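Long-range contacts in SmhA (Serratia marcescens, PDB 7A27), which forms the soluble A component of a tripartite alpha-pore-forming toxin and probably acts with two partner proteins to perforate target membranes: residues N3-L9 / A315-I319; Q24-N28 / L293-R297; E75-L79 / A125-V129; V112-S116 / Y312-A316; G191-V195 / N351-N355. All coordinates share one frame; numbering follows the deposited sequence.

Contact 1: N3-L9 / A315-I319; sequences NLTSIDL and AAPII
Ile7 carries the middle of this largely apolar contact, which has no hydrogen bond between its segments, and its two branches reach different residues of the helical segment 315-319. Its CG2 methyl lies over Ala315, 3.7 Å from Ala315 CA, and also meets the tip of Ile318, at 3.9 Å from Ile318 CD1. The longer branch leaves between the backbone N and the carbonyl carbon (chi1 66°) and then extends, which brings CD1 to 3.8 Å from Ile319 CG1; the two isoleucines cross at about a right angle. A branched side chain suits this place because one arm can reach Ala315 and Ile318 and the other Ile319. Ala315, being small, lets the loop come close, and Leu9 covers it from another direction, with Leu9 CD2 3.9 Å from Ala315 CB.

At the N-terminal end the packing is side chain on backbone: Ile318 CG2 rests 3.8 Å from Leu4 N, against the peptide joining Asn3 and Leu4. Within 3-9, Ser6 OG donates to Asn3 O over 2.8 Å, bracing the short 3-10 turn from which Leu4 and Ile7 project.

The segment 3-9 precedes helix 14-37 and covers helix 301-321. Leu4, Ile7 and Leu9 also touch helix 325-358, while Leu9 O accepts hydrogen bonds from Tyr312 OH and Trp342 NE1; Val112 of helix 104-155 borders Leu9 and Ile319.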
loop_
_atom_site.group_PDB
_atom_site.type_symbol
_atom_site.label_atom_id
_atom_site.label_comp_id
_atom_site.label_asym_id
_atom_site.label_seq_id
_atom_site.Cartn_x
_atom_site.Cartn_y
_atom_site.Cartn_z
ATOM N N ASN A 3 -39.492 -11.416 -0.583
ATOM C CA ASN A 3 -39.460 -11.925 0.833
ATOM C C ASN A 3 -38.061 -11.693 1.452
ATOM O O ASN A 3 -37.102 -11.391 0.706
ATOM C CB ASN A 3 -39.907 -13.390 0.919
ATOM C CG ASN A 3 -40.459 -13.748 2.290
ATOM O OD1 ASN A 3 -41.442 -13.155 2.742
ATOM N ND2 ASN A 3 -39.837 -14.709 2.958
ATOM N N LEU A 4 -37.975 -11.764 2.793
ATOM C CA LEU A 4 -36.803 -11.473 3.668
ATOM C C LEU A 4 -35.588 -12.308 3.304
ATOM O O LEU A 4 -34.493 -11.806 3.394
ATOM C CB LEU A 4 -37.226 -11.780 5.108
ATOM C CG LEU A 4 -38.020 -10.668 5.780
ATOM C CD1 LEU A 4 -39.047 -11.238 6.747
ATOM C CD2 LEU A 4 -37.070 -9.681 6.446
ATOM N N THR A 5 -35.828 -13.577 2.990
ATOM C CA THR A 5 -34.870 -14.624 2.555
ATOM C C THR A 5 -33.848 -14.080 1.529
ATOM O O THR A 5 -32.798 -14.718 1.386
ATOM C CB THR A 5 -35.706 -15.809 2.041
ATOM O OG1 THR A 5 -34.887 -16.917 1.692
ATOM C CG2 THR A 5 -36.534 -15.462 0.824
ATOM N N SER A 6 -34.111 -12.941 0.879
ATOM C CA SER A 6 -33.291 -12.376 -0.231
ATOM C C SER A 6 -32.493 -11.114 0.164
ATOM O O SER A 6 -31.683 -10.668 -0.648
ATOM C CB SER A 6 -34.172 -12.079 -1.424
ATOM O OG SER A 6 -35.008 -10.964 -1.141
ATOM N N ILE A 7 -32.719 -10.515 1.336
ATOM C CA ILE A 7 -31.991 -9.269 1.725
ATOM C C ILE A 7 -30.564 -9.632 2.134
ATOM O O ILE A 7 -30.345 -10.651 2.776
ATOM C CB ILE A 7 -32.715 -8.414 2.789
ATOM C CG1 ILE A 7 -32.827 -9.100 4.145
ATOM C CG2 ILE A 7 -34.072 -7.984 2.285
ATOM C CD1 ILE A 7 -33.272 -8.181 5.270
ATOM N N ASP A 8 -29.643 -8.765 1.744
ATOM C CA ASP A 8 -28.181 -8.863 1.959
ATOM C C ASP A 8 -27.749 -7.596 2.714
ATOM O O ASP A 8 -27.553 -6.565 2.072
ATOM C CB ASP A 8 -27.488 -9.025 0.600
ATOM C CG ASP A 8 -25.978 -8.972 0.638
ATOM O OD1 ASP A 8 -25.425 -9.275 1.696
ATOM O OD2 ASP A 8 -25.374 -8.628 -0.392
ATOM N N LEU A 9 -27.628 -7.664 4.034
ATOM C CA LEU A 9 -27.171 -6.541 4.898
ATOM C C LEU A 9 -25.681 -6.725 5.231
ATOM O O LEU A 9 -25.202 -6.083 6.190
ATOM C CB LEU A 9 -28.019 -6.506 6.176
ATOM C CG LEU A 9 -29.504 -6.212 6.008
ATOM C CD1 LEU A 9 -30.238 -6.315 7.335
ATOM C CD2 LEU A 9 -29.694 -4.838 5.414
ATOM N N ALA A 315 -33.450 -3.603 0.664
ATOM C CA ALA A 315 -33.761 -4.348 1.902
ATOM C C ALA A 315 -34.848 -3.660 2.723
ATOM O O ALA A 315 -35.721 -4.382 3.231
ATOM C CB ALA A 315 -32.518 -4.495 2.733
ATOM N N ALA A 316 -34.789 -2.331 2.840
ATOM C CA ALA A 316 -35.650 -1.524 3.733
ATOM C C ALA A 316 -37.148 -1.793 3.510
ATOM O O ALA A 316 -37.837 -2.206 4.437
ATOM C CB ALA A 316 -35.294 -0.067 3.591
ATOM N N PRO A 317 -37.735 -1.569 2.308
ATOM C CA PRO A 317 -39.166 -1.785 2.120
ATOM C C PRO A 317 -39.588 -3.232 2.419
ATOM O O PRO A 317 -40.723 -3.432 2.829
ATOM C CB PRO A 317 -39.420 -1.427 0.649
ATOM C CG PRO A 317 -38.259 -0.543 0.271
ATOM C CD PRO A 317 -37.093 -1.091 1.073
ATOM N N ILE A 318 -38.678 -4.194 2.214
ATOM C CA ILE A 318 -38.918 -5.643 2.471
ATOM C C ILE A 318 -39.008 -5.868 3.987
ATOM O O ILE A 318 -39.946 -6.608 4.420
ATOM C CB ILE A 318 -37.840 -6.513 1.813
ATOM C CG1 ILE A 318 -37.844 -6.357 0.288
ATOM C CG2 ILE A 318 -37.990 -7.968 2.240
ATOM C CD1 ILE A 318 -36.721 -7.108 -0.433
ATOM N N ILE A 319 -38.110 -5.251 4.769
ATOM C CA ILE A 319 -38.088 -5.358 6.261
ATOM C C ILE A 319 -39.379 -4.758 6.825
ATOM O O ILE A 319 -39.798 -5.188 7.907
ATOM C CB ILE A 319 -36.853 -4.657 6.856
ATOM C CG1 ILE A 319 -35.565 -5.307 6.358
ATOM C CG2 ILE A 319 -36.944 -4.641 8.373
ATOM C CD1 ILE A 319 -34.307 -4.676 6.860
#

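Contact 2: Q24-N28 / L293-R297; sequences QALLN and LTEQR
Gln24 makes the largest share of this contact, its side chain lying against Leu293, Thr294 and Arg297 of a nearly antiparallel helix; the segments' axes are inclined at 156° and approach to 9.7 Å. The chain of Gln24 bends at chi2 (-64°), folding the flat end back across Leu293 and Arg297. Gln24 CG then lies 3.9 Å from Leu293 CB, and Gln24 CD is 3.7 Å from the methyl Leu293 CD1. Glutamine suits this position by giving methylenes to a leucine while setting its amide near a guanidinium.

Among the polar groups, the Gln24 amide and the Arg297 guanidinium are turned 72° against each other, so the two planes are far from stacked. Arg297 NH1 also makes a weak hydrogen bond to Ser20 O, one turn before Gln24. Thr294 OG1 approaches Gln24 CB at 3.4 Å, yet its hydrogen bond goes to Thr290 O in its own helix, which lets threonine sit in a buried interface. Thr294 CG2 lies 4.2 Å from Ala25 CB.

Helices 14-37 and 272-299 meet here near the centre of the chain. Ala25 and Asn28 also touch helix 48-96, Leu26 and Leu27 pack on helix 160-188, and Ala25 and Leu26 reach Tyr356 of helix 325-358.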
loop_
_atom_site.group_PDB
_atom_site.type_symbol
_atom_site.label_atom_id
_atom_site.label_comp_id
_atom_site.label_asym_id
_atom_site.label_seq_id
_atom_site.Cartn_x
_atom_site.Cartn_y
_atom_site.Cartn_z
ATOM N N GLN A 24 -0.737 -3.252 -0.351
ATOM C CA GLN A 24 0.109 -2.406 -1.229
ATOM C C GLN A 24 0.416 -1.093 -0.520
ATOM O O GLN A 24 1.575 -0.698 -0.543
ATOM C CB GLN A 24 -0.565 -2.206 -2.590
ATOM C CG GLN A 24 -0.912 -3.500 -3.321
ATOM C CD GLN A 24 0.257 -4.364 -3.738
ATOM O OE1 GLN A 24 1.431 -4.004 -3.625
ATOM N NE2 GLN A 24 -0.058 -5.541 -4.249
ATOM N N ALA A 25 -0.565 -0.444 0.096
ATOM C CA ALA A 25 -0.388 0.850 0.800
ATOM C C ALA A 25 0.654 0.700 1.903
ATOM O O ALA A 25 1.487 1.593 2.002
ATOM C CB ALA A 25 -1.692 1.366 1.370
ATOM N N LEU A 26 0.610 -0.364 2.713
ATOM C CA LEU A 26 1.592 -0.588 3.805
ATOM C C LEU A 26 2.984 -0.730 3.198
ATOM O O LEU A 26 3.916 -0.129 3.722
ATOM C CB LEU A 26 1.243 -1.846 4.601
ATOM C CG LEU A 26 0.043 -1.743 5.526
ATOM C CD1 LEU A 26 -0.350 -3.117 6.035
ATOM C CD2 LEU A 26 0.315 -0.815 6.682
ATOM N N LEU A 27 3.118 -1.546 2.163
ATOM C CA LEU A 27 4.412 -1.753 1.477
ATOM C C LEU A 27 4.872 -0.401 0.907
ATOM O O LEU A 27 6.032 -0.054 1.097
ATOM C CB LEU A 27 4.270 -2.828 0.396
ATOM C CG LEU A 27 5.557 -3.172 -0.338
ATOM C CD1 LEU A 27 6.643 -3.562 0.623
ATOM C CD2 LEU A 27 5.351 -4.303 -1.311
ATOM N N ASN A 28 3.981 0.375 0.299
ATOM C CA ASN A 28 4.336 1.668 -0.338
ATOM C C ASN A 28 4.764 2.655 0.757
ATOM O O ASN A 28 5.531 3.583 0.464
ATOM C CB ASN A 28 3.191 2.226 -1.183
ATOM C CG ASN A 28 3.678 3.122 -2.308
ATOM O OD1 ASN A 28 4.837 3.045 -2.721
ATOM N ND2 ASN A 28 2.790 3.961 -2.823
ATOM N N LEU A 293 -0.397 0.063 -8.059
ATOM C CA LEU A 293 -1.216 -1.064 -7.539
ATOM C C LEU A 293 -2.153 -0.528 -6.456
ATOM O O LEU A 293 -3.293 -1.009 -6.381
ATOM C CB LEU A 293 -0.339 -2.198 -7.005
ATOM C CG LEU A 293 0.372 -3.042 -8.060
ATOM C CD1 LEU A 293 1.057 -4.231 -7.395
ATOM C CD2 LEU A 293 -0.579 -3.549 -9.126
ATOM N N THR A 294 -1.708 0.462 -5.673
ATOM C CA THR A 294 -2.536 1.074 -4.603
ATOM C C THR A 294 -3.723 1.739 -5.300
ATOM O O THR A 294 -4.838 1.377 -4.968
ATOM C CB THR A 294 -1.691 1.966 -3.691
ATOM O OG1 THR A 294 -0.673 1.143 -3.114
ATOM C CG2 THR A 294 -2.488 2.617 -2.584
ATOM N N GLU A 295 -3.471 2.574 -6.313
ATOM C CA GLU A 295 -4.507 3.272 -7.111
ATOM C C GLU A 295 -5.501 2.257 -7.674
ATOM O O GLU A 295 -6.696 2.542 -7.592
ATOM C CB GLU A 295 -3.852 4.050 -8.250
ATOM C CG GLU A 295 -4.815 4.899 -9.072
ATOM C CD GLU A 295 -5.503 4.230 -10.252
ATOM O OE1 GLU A 295 -4.979 3.238 -10.760
ATOM O OE2 GLU A 295 -6.563 4.721 -10.677
ATOM N N GLN A 296 -5.028 1.126 -8.215
ATOM C CA GLN A 296 -5.877 0.112 -8.898
ATOM C C GLN A 296 -6.790 -0.615 -7.901
ATOM O O GLN A 296 -7.961 -0.846 -8.253
ATOM C CB GLN A 296 -5.033 -0.869 -9.710
ATOM C CG GLN A 296 -4.621 -0.316 -11.070
ATOM C CD GLN A 296 -3.536 -1.114 -11.758
ATOM O OE1 GLN A 296 -3.048 -2.123 -11.251
ATOM N NE2 GLN A 296 -3.124 -0.651 -12.926
ATOM N N ARG A 297 -6.303 -0.978 -6.715
ATOM C CA ARG A 297 -7.137 -1.680 -5.699
ATOM C C ARG A 297 -8.179 -0.707 -5.152
ATOM O O ARG A 297 -9.291 -1.148 -4.872
ATOM C CB ARG A 297 -6.308 -2.228 -4.539
ATOM C CG ARG A 297 -5.221 -3.196 -4.966
ATOM C CD ARG A 297 -5.706 -4.473 -5.634
ATOM N NE ARG A 297 -4.582 -5.024 -6.409
ATOM C CZ ARG A 297 -3.490 -5.614 -5.884
ATOM N NH1 ARG A 297 -3.338 -5.739 -4.559
ATOM N NH2 ARG A 297 -2.559 -6.063 -6.711
#

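Contact 3: E75-L79 / A125-V129; sequences ELIGL and AAQAV
Leu79 and Val129 are aimed at each other by their first torsions. Leu79 CG stands beside its backbone N, opposite the carbonyl carbon (chi1 -70°), and the chain continues extended, carrying both methyls across to the partner. In Val129, CG1 is anti to the backbone N (chi1 168°), which leaves CG2 beside that N and turned to Leu79. The two side chains reach toward each other tip to tip, Leu79 CD1 lying 3.8 Å from Val129 CG2.

The other branch of Leu79 goes past Val129 to the preceding turn of the partner helix. There CD2 settles over the backbone, 3.6 Å from Ala126 N, and also touches Ala125 CB at 4.0 Å. Two successive alanines suit this place, because their short side chains let the leucine methyl lie against the main chain itself. Leucine, forked at its end, can thus meet a valine with one methyl and a helix backbone with the other.

Glu75, partly exposed, slides past Val129 in the opposite direction; its OE2 comes within 3.9 Å of Val129 CG2, a van der Waals contact. Leu76 adds a marginal touch, CD2 to Val129 CG1 at 4.5 Å.

The segments' axes run nearly antiparallel (162°) and 10.3 Å apart, joining the long consecutive helices 48-96 and 104-155. Leu301 of helix 301-321 packs against both Leu79 and Ala126, while Met298 of helix 272-299 touches Leu76 and Leu79.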
loop_
_atom_site.group_PDB
_atom_site.type_symbol
_atom_site.label_atom_id
_atom_site.label_comp_id
_atom_site.label_asym_id
_atom_site.label_seq_id
_atom_site.Cartn_x
_atom_site.Cartn_y
_atom_site.Cartn_z
ATOM N N GLU A 75 -5.425 10.110 4.609
ATOM C CA GLU A 75 -6.636 10.032 3.752
ATOM C C GLU A 75 -7.198 8.599 3.838
ATOM O O GLU A 75 -8.414 8.473 4.057
ATOM C CB GLU A 75 -6.338 10.411 2.296
ATOM C CG GLU A 75 -5.915 11.846 2.043
ATOM C CD GLU A 75 -7.022 12.864 1.835
ATOM O OE1 GLU A 75 -6.988 13.909 2.528
ATOM O OE2 GLU A 75 -7.872 12.647 0.920
ATOM N N LEU A 76 -6.352 7.565 3.721
ATOM C CA LEU A 76 -6.767 6.140 3.777
ATOM C C LEU A 76 -7.295 5.792 5.175
ATOM O O LEU A 76 -8.376 5.192 5.271
ATOM C CB LEU A 76 -5.593 5.230 3.414
ATOM C CG LEU A 76 -5.200 5.233 1.941
ATOM C CD1 LEU A 76 -3.849 4.561 1.695
ATOM C CD2 LEU A 76 -6.276 4.547 1.125
ATOM N N ILE A 77 -6.557 6.133 6.231
ATOM C CA ILE A 77 -6.989 5.830 7.625
ATOM C C ILE A 77 -8.402 6.396 7.817
ATOM O O ILE A 77 -9.210 5.780 8.538
ATOM C CB ILE A 77 -5.991 6.361 8.663
ATOM C CG1 ILE A 77 -4.624 5.680 8.519
ATOM C CG2 ILE A 77 -6.563 6.186 10.074
ATOM C CD1 ILE A 77 -3.589 6.165 9.522
ATOM N N GLY A 78 -8.686 7.523 7.166
ATOM C CA GLY A 78 -10.015 8.158 7.173
ATOM C C GLY A 78 -11.086 7.233 6.622
ATOM O O GLY A 78 -12.115 7.093 7.279
ATOM N N LEU A 79 -10.846 6.613 5.466
ATOM C CA LEU A 79 -11.813 5.689 4.803
ATOM C C LEU A 79 -12.008 4.428 5.647
ATOM O O LEU A 79 -13.129 3.874 5.617
ATOM C CB LEU A 79 -11.327 5.269 3.420
ATOM C CG LEU A 79 -11.329 6.352 2.352
ATOM C CD1 LEU A 79 -10.820 5.780 1.033
ATOM C CD2 LEU A 79 -12.699 7.008 2.190
ATOM N N ALA A 125 -16.898 9.494 -0.582
ATOM C CA ALA A 125 -15.676 9.787 0.194
ATOM C C ALA A 125 -14.514 9.005 -0.415
ATOM O O ALA A 125 -13.423 9.577 -0.575
ATOM C CB ALA A 125 -15.862 9.413 1.641
ATOM N N ALA A 126 -14.746 7.729 -0.712
ATOM C CA ALA A 126 -13.756 6.843 -1.344
ATOM C C ALA A 126 -13.445 7.374 -2.747
ATOM O O ALA A 126 -12.257 7.443 -3.096
ATOM C CB ALA A 126 -14.277 5.440 -1.381
ATOM N N GLN A 127 -14.459 7.767 -3.521
ATOM C CA GLN A 127 -14.199 8.297 -4.881
ATOM C C GLN A 127 -13.201 9.456 -4.780
ATOM O O GLN A 127 -12.242 9.476 -5.570
ATOM C CB GLN A 127 -15.459 8.788 -5.590
ATOM C CG GLN A 127 -15.267 8.968 -7.099
ATOM C CD GLN A 127 -15.070 7.645 -7.800
ATOM O OE1 GLN A 127 -15.895 6.735 -7.717
ATOM N NE2 GLN A 127 -13.962 7.542 -8.510
ATOM N N ALA A 128 -13.404 10.366 -3.826
ATOM C CA ALA A 128 -12.563 11.573 -3.636
ATOM C C ALA A 128 -11.098 11.169 -3.460
ATOM O O ALA A 128 -10.220 11.799 -4.079
ATOM C CB ALA A 128 -13.053 12.385 -2.460
ATOM N N VAL A 129 -10.856 10.154 -2.640
ATOM C CA VAL A 129 -9.485 9.645 -2.363
ATOM C C VAL A 129 -8.915 9.009 -3.634
ATOM O O VAL A 129 -7.732 9.259 -3.937
ATOM C CB VAL A 129 -9.484 8.659 -1.185
ATOM C CG1 VAL A 129 -8.167 7.924 -1.084
ATOM C CG2 VAL A 129 -9.808 9.349 0.131
#

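Contact 4: V112-S116 / Y312-A316; sequences VAALS and YLTAA
Val112 meets Tyr312 across a close helix pair, the axes of the two segments being 8.0 Å apart. Val112 CG1 lies anti to the backbone N (chi1 167°) and reaches Tyr312 CD2 at 3.7 Å, and the two side chains cross at about a right angle. The same methyl nears Ala316 CB at 4.1 Å, so one branch of a compact valine serves two turns of the other helix.

The Tyr312 ring rests beside Val112 and Leu115 of helix 104-155. Its edge is turned to the backbone, with Val112 O near the ring plane and 3.6 Å from Tyr312 CD2. Leu115 crosses it obliquely, with Leu115 CB 3.8 Å from Tyr312 CD2; the ring's OH is bound to Leu9 O.

Small residues bring the backbones together: Ala113 CB touches Ala316 CB at 4.1 Å, and Ser116 packs by its CB on Tyr312 CB at 3.9 Å. The Ser116 hydroxyl, swung to the far side from its N (chi1 176°), points at the other helix, where OG is hydrogen-bonded to Ala309 O, which satisfies a buried polar group.

With their axes at 163°, the segments show the shallow antiparallel inclination characteristic of long helical bundles, such as those of ClyA-like alpha-pore-forming toxins.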
loop_
_atom_site.group_PDB
_atom_site.type_symbol
_atom_site.label_atom_id
_atom_site.label_comp_id
_atom_site.label_asym_id
_atom_site.label_seq_id
_atom_site.Cartn_x
_atom_site.Cartn_y
_atom_site.Cartn_z
ATOM N N VAL A 112 -32.391 1.103 8.317
ATOM C CA VAL A 112 -31.699 0.450 7.174
ATOM C C VAL A 112 -31.650 1.466 6.022
ATOM O O VAL A 112 -30.553 1.659 5.463
ATOM C CB VAL A 112 -32.373 -0.877 6.797
ATOM C CG1 VAL A 112 -31.896 -1.418 5.460
ATOM C CG2 VAL A 112 -32.173 -1.891 7.905
ATOM N N ALA A 113 -32.770 2.140 5.729
ATOM C CA ALA A 113 -32.868 3.195 4.693
ATOM C C ALA A 113 -31.826 4.284 4.991
ATOM O O ALA A 113 -31.168 4.718 4.050
ATOM C CB ALA A 113 -34.262 3.761 4.623
ATOM N N ALA A 114 -31.649 4.675 6.256
ATOM C CA ALA A 114 -30.664 5.697 6.683
ATOM C C ALA A 114 -29.229 5.211 6.431
ATOM O O ALA A 114 -28.405 6.025 5.989
ATOM C CB ALA A 114 -30.870 6.060 8.128
ATOM N N LEU A 115 -28.918 3.946 6.716
ATOM C CA LEU A 115 -27.543 3.416 6.497
ATOM C C LEU A 115 -27.250 3.371 4.993
ATOM O O LEU A 115 -26.080 3.559 4.627
ATOM C CB LEU A 115 -27.369 2.054 7.170
ATOM C CG LEU A 115 -27.581 2.040 8.687
ATOM C CD1 LEU A 115 -27.086 0.733 9.294
ATOM C CD2 LEU A 115 -26.871 3.210 9.362
ATOM N N SER A 116 -28.270 3.178 4.155
ATOM C CA SER A 116 -28.140 3.243 2.677
ATOM C C SER A 116 -27.513 4.590 2.314
ATOM O O SER A 116 -26.542 4.611 1.544
ATOM C CB SER A 116 -29.475 3.070 2.019
ATOM O OG SER A 116 -29.392 3.217 0.617
ATOM N N TYR A 312 -28.914 -2.126 0.793
ATOM C CA TYR A 312 -29.620 -1.573 1.972
ATOM C C TYR A 312 -30.914 -0.875 1.530
ATOM O O TYR A 312 -31.933 -0.999 2.245
ATOM C CB TYR A 312 -28.678 -0.682 2.781
ATOM C CG TYR A 312 -27.943 -1.392 3.885
ATOM C CD1 TYR A 312 -26.989 -2.356 3.615
ATOM C CD2 TYR A 312 -28.203 -1.107 5.214
ATOM C CE1 TYR A 312 -26.325 -3.022 4.631
ATOM C CE2 TYR A 312 -27.532 -1.757 6.241
ATOM C CZ TYR A 312 -26.590 -2.720 5.949
ATOM O OH TYR A 312 -25.954 -3.377 6.956
ATOM N N LEU A 313 -30.896 -0.197 0.383
ATOM C CA LEU A 313 -32.071 0.523 -0.180
ATOM C C LEU A 313 -33.183 -0.484 -0.507
ATOM O O LEU A 313 -34.340 -0.203 -0.146
ATOM C CB LEU A 313 -31.632 1.304 -1.426
ATOM C CG LEU A 313 -32.717 2.152 -2.083
ATOM C CD1 LEU A 313 -33.293 3.153 -1.091
ATOM C CD2 LEU A 313 -32.193 2.874 -3.310
ATOM N N THR A 314 -32.825 -1.586 -1.179
ATOM C CA THR A 314 -33.740 -2.683 -1.591
ATOM C C THR A 314 -34.272 -3.435 -0.370
ATOM O O THR A 314 -35.449 -3.837 -0.416
ATOM C CB THR A 314 -33.116 -3.619 -2.628
ATOM O OG1 THR A 314 -31.936 -4.193 -2.084
ATOM C CG2 THR A 314 -32.788 -2.912 -3.924
ATOM N N ALA A 315 -33.450 -3.603 0.664
ATOM C CA ALA A 315 -33.761 -4.348 1.902
ATOM C C ALA A 315 -34.848 -3.660 2.723
ATOM O O ALA A 315 -35.721 -4.382 3.231
ATOM C CB ALA A 315 -32.518 -4.495 2.733
ATOM N N ALA A 316 -34.789 -2.331 2.840
ATOM C CA ALA A 316 -35.650 -1.524 3.733
ATOM C C ALA A 316 -37.148 -1.793 3.510
ATOM O O ALA A 316 -37.837 -2.206 4.437
ATOM C CB ALA A 316 -35.294 -0.067 3.591
#

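Contact 5: G191-V195 / N351-N355; sequences GEGVV and NAKAN
Gly193 O is gripped by two asparagine amides one helical turn apart, Asn351 ND2 and Asn355 ND2, each at 2.9 Å and reaching it from opposite faces of the carbonyl plane. The bond from Asn355 is the straighter, at 168°, and Gly193 O lies in the plane of that amide.

Asn351, extended by a chi1 of -172°, also donates through ND2 to Gly191 O over 2.9 Å, nearly in its own amide plane, so a single NH2 group bridges two loop carbonyls. Asn355 uses its other end: OD1 accepts from Val195 N at 3.0 Å, with the donor standing above the carbonyl plane. Bound through both donor and acceptor, the Asn355 amide has its rotation fixed, a task for which asparagine is well suited. Gly191 adopts a positive phi (101°), a backbone shape that glycine takes easily. Val195 CG2 rests 3.8 Å from Asn355 OD1.

Asparagines spaced i, i+4 clamp an irregular loop to helix 325-358. The loop leads from helix 160-188 into the two-stranded hairpin, probably the counterpart of the beta-tongue of ClyA-like toxins. The Val195 side chain lies about 4 Å from that of Asn359, a known calcium ligand, though this chain binds no calcium.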
loop_
_atom_site.group_PDB
_atom_site.type_symbol
_atom_site.label_atom_id
_atom_site.label_comp_id
_atom_site.label_asym_id
_atom_site.label_seq_id
_atom_site.Cartn_x
_atom_site.Cartn_y
_atom_site.Cartn_z
ATOM N N GLY A 191 -3.767 -9.946 6.147
ATOM C CA GLY A 191 -4.518 -8.937 6.919
ATOM C C GLY A 191 -4.435 -9.110 8.422
ATOM O O GLY A 191 -4.638 -8.098 9.132
ATOM N N GLU A 192 -4.152 -10.322 8.901
ATOM C CA GLU A 192 -4.125 -10.636 10.354
ATOM C C GLU A 192 -2.727 -10.437 10.928
ATOM O O GLU A 192 -2.564 -10.639 12.132
ATOM C CB GLU A 192 -4.672 -12.047 10.577
ATOM C CG GLU A 192 -6.186 -12.101 10.412
ATOM C CD GLU A 192 -6.779 -13.432 9.970
ATOM O OE1 GLU A 192 -6.200 -14.478 10.327
ATOM O OE2 GLU A 192 -7.805 -13.406 9.223
ATOM N N GLY A 193 -1.761 -9.983 10.130
ATOM C CA GLY A 193 -0.370 -9.824 10.596
ATOM C C GLY A 193 -0.135 -8.467 11.222
ATOM O O GLY A 193 -0.989 -7.587 11.037
ATOM N N VAL A 194 0.978 -8.338 11.946
ATOM C CA VAL A 194 1.489 -7.070 12.553
ATOM C C VAL A 194 2.802 -6.745 11.830
ATOM O O VAL A 194 3.828 -7.249 12.229
ATOM C CB VAL A 194 1.664 -7.202 14.071
ATOM C CG1 VAL A 194 2.184 -5.917 14.701
ATOM C CG2 VAL A 194 0.353 -7.639 14.707
ATOM N N VAL A 195 2.702 -5.948 10.766
ATOM C CA VAL A 195 3.788 -5.728 9.773
ATOM C C VAL A 195 4.913 -4.872 10.348
ATOM O O VAL A 195 4.659 -3.908 11.061
ATOM C CB VAL A 195 3.270 -5.111 8.460
ATOM C CG1 VAL A 195 2.148 -5.946 7.876
ATOM C CG2 VAL A 195 2.863 -3.657 8.616
ATOM N N ASN A 351 -6.901 -3.637 13.114
ATOM C CA ASN A 351 -5.518 -4.162 12.917
ATOM C C ASN A 351 -4.827 -3.380 11.787
ATOM O O ASN A 351 -3.624 -3.118 11.908
ATOM C CB ASN A 351 -5.483 -5.681 12.692
ATOM C CG ASN A 351 -4.066 -6.244 12.687
ATOM O OD1 ASN A 351 -3.250 -5.910 13.547
ATOM N ND2 ASN A 351 -3.748 -7.104 11.735
ATOM N N ALA A 352 -5.547 -3.035 10.723
ATOM C CA ALA A 352 -4.994 -2.282 9.571
ATOM C C ALA A 352 -4.565 -0.891 10.042
ATOM O O ALA A 352 -3.465 -0.450 9.646
ATOM C CB ALA A 352 -5.987 -2.200 8.446
ATOM N N LYS A 353 -5.381 -0.249 10.887
ATOM C CA LYS A 353 -5.097 1.112 11.423
ATOM C C LYS A 353 -3.875 1.051 12.345
ATOM O O LYS A 353 -3.071 2.004 12.311
ATOM C CB LYS A 353 -6.305 1.700 12.160
ATOM C CG LYS A 353 -7.460 2.105 11.262
ATOM C CD LYS A 353 -8.706 2.527 11.992
ATOM C CE LYS A 353 -8.501 3.796 12.781
ATOM N NZ LYS A 353 -9.783 4.233 13.388
ATOM N N ALA A 354 -3.767 0.002 13.167
ATOM C CA ALA A 354 -2.625 -0.230 14.078
ATOM C C ALA A 354 -1.362 -0.418 13.231
ATOM O O ALA A 354 -0.316 0.120 13.609
ATOM C CB ALA A 354 -2.876 -1.414 14.975
ATOM N N ASN A 355 -1.477 -1.126 12.111
ATOM C CA ASN A 355 -0.351 -1.385 11.180
ATOM C C ASN A 355 0.079 -0.073 10.513
ATOM O O ASN A 355 1.286 0.189 10.482
ATOM C CB ASN A 355 -0.691 -2.472 10.156
ATOM C CG ASN A 355 -0.437 -3.886 10.649
ATOM O OD1 ASN A 355 0.434 -4.116 11.480
ATOM N ND2 ASN A 355 -1.152 -4.846 10.085
#

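In the fold
The five contacts tie together an elongated helical bundle. Contacts 1 and 4 lie toward one end, with centres 9 Å apart; they share Ala315 and Ala316 of helix 301-321. Contacts 2, 3 and 5 cluster nearer the middle, centres 13 to 18 Å apart, and touch through Ala25 with Leu76, Leu26 with Asn355 and Val195, and Ile77 with Lys353. Helix 104-155 links contacts 3 and 4, whose centres are 22 Å apart. Along the chain, contact 5 crosses contacts 1, 2 and 4, and contacts 2 and 4 cross each other, whereas contact 3 closes before contact 5 opens. Sequence-distant segments thus unite the bundle of the soluble form, with contact 5 fastening the approach to the hairpin.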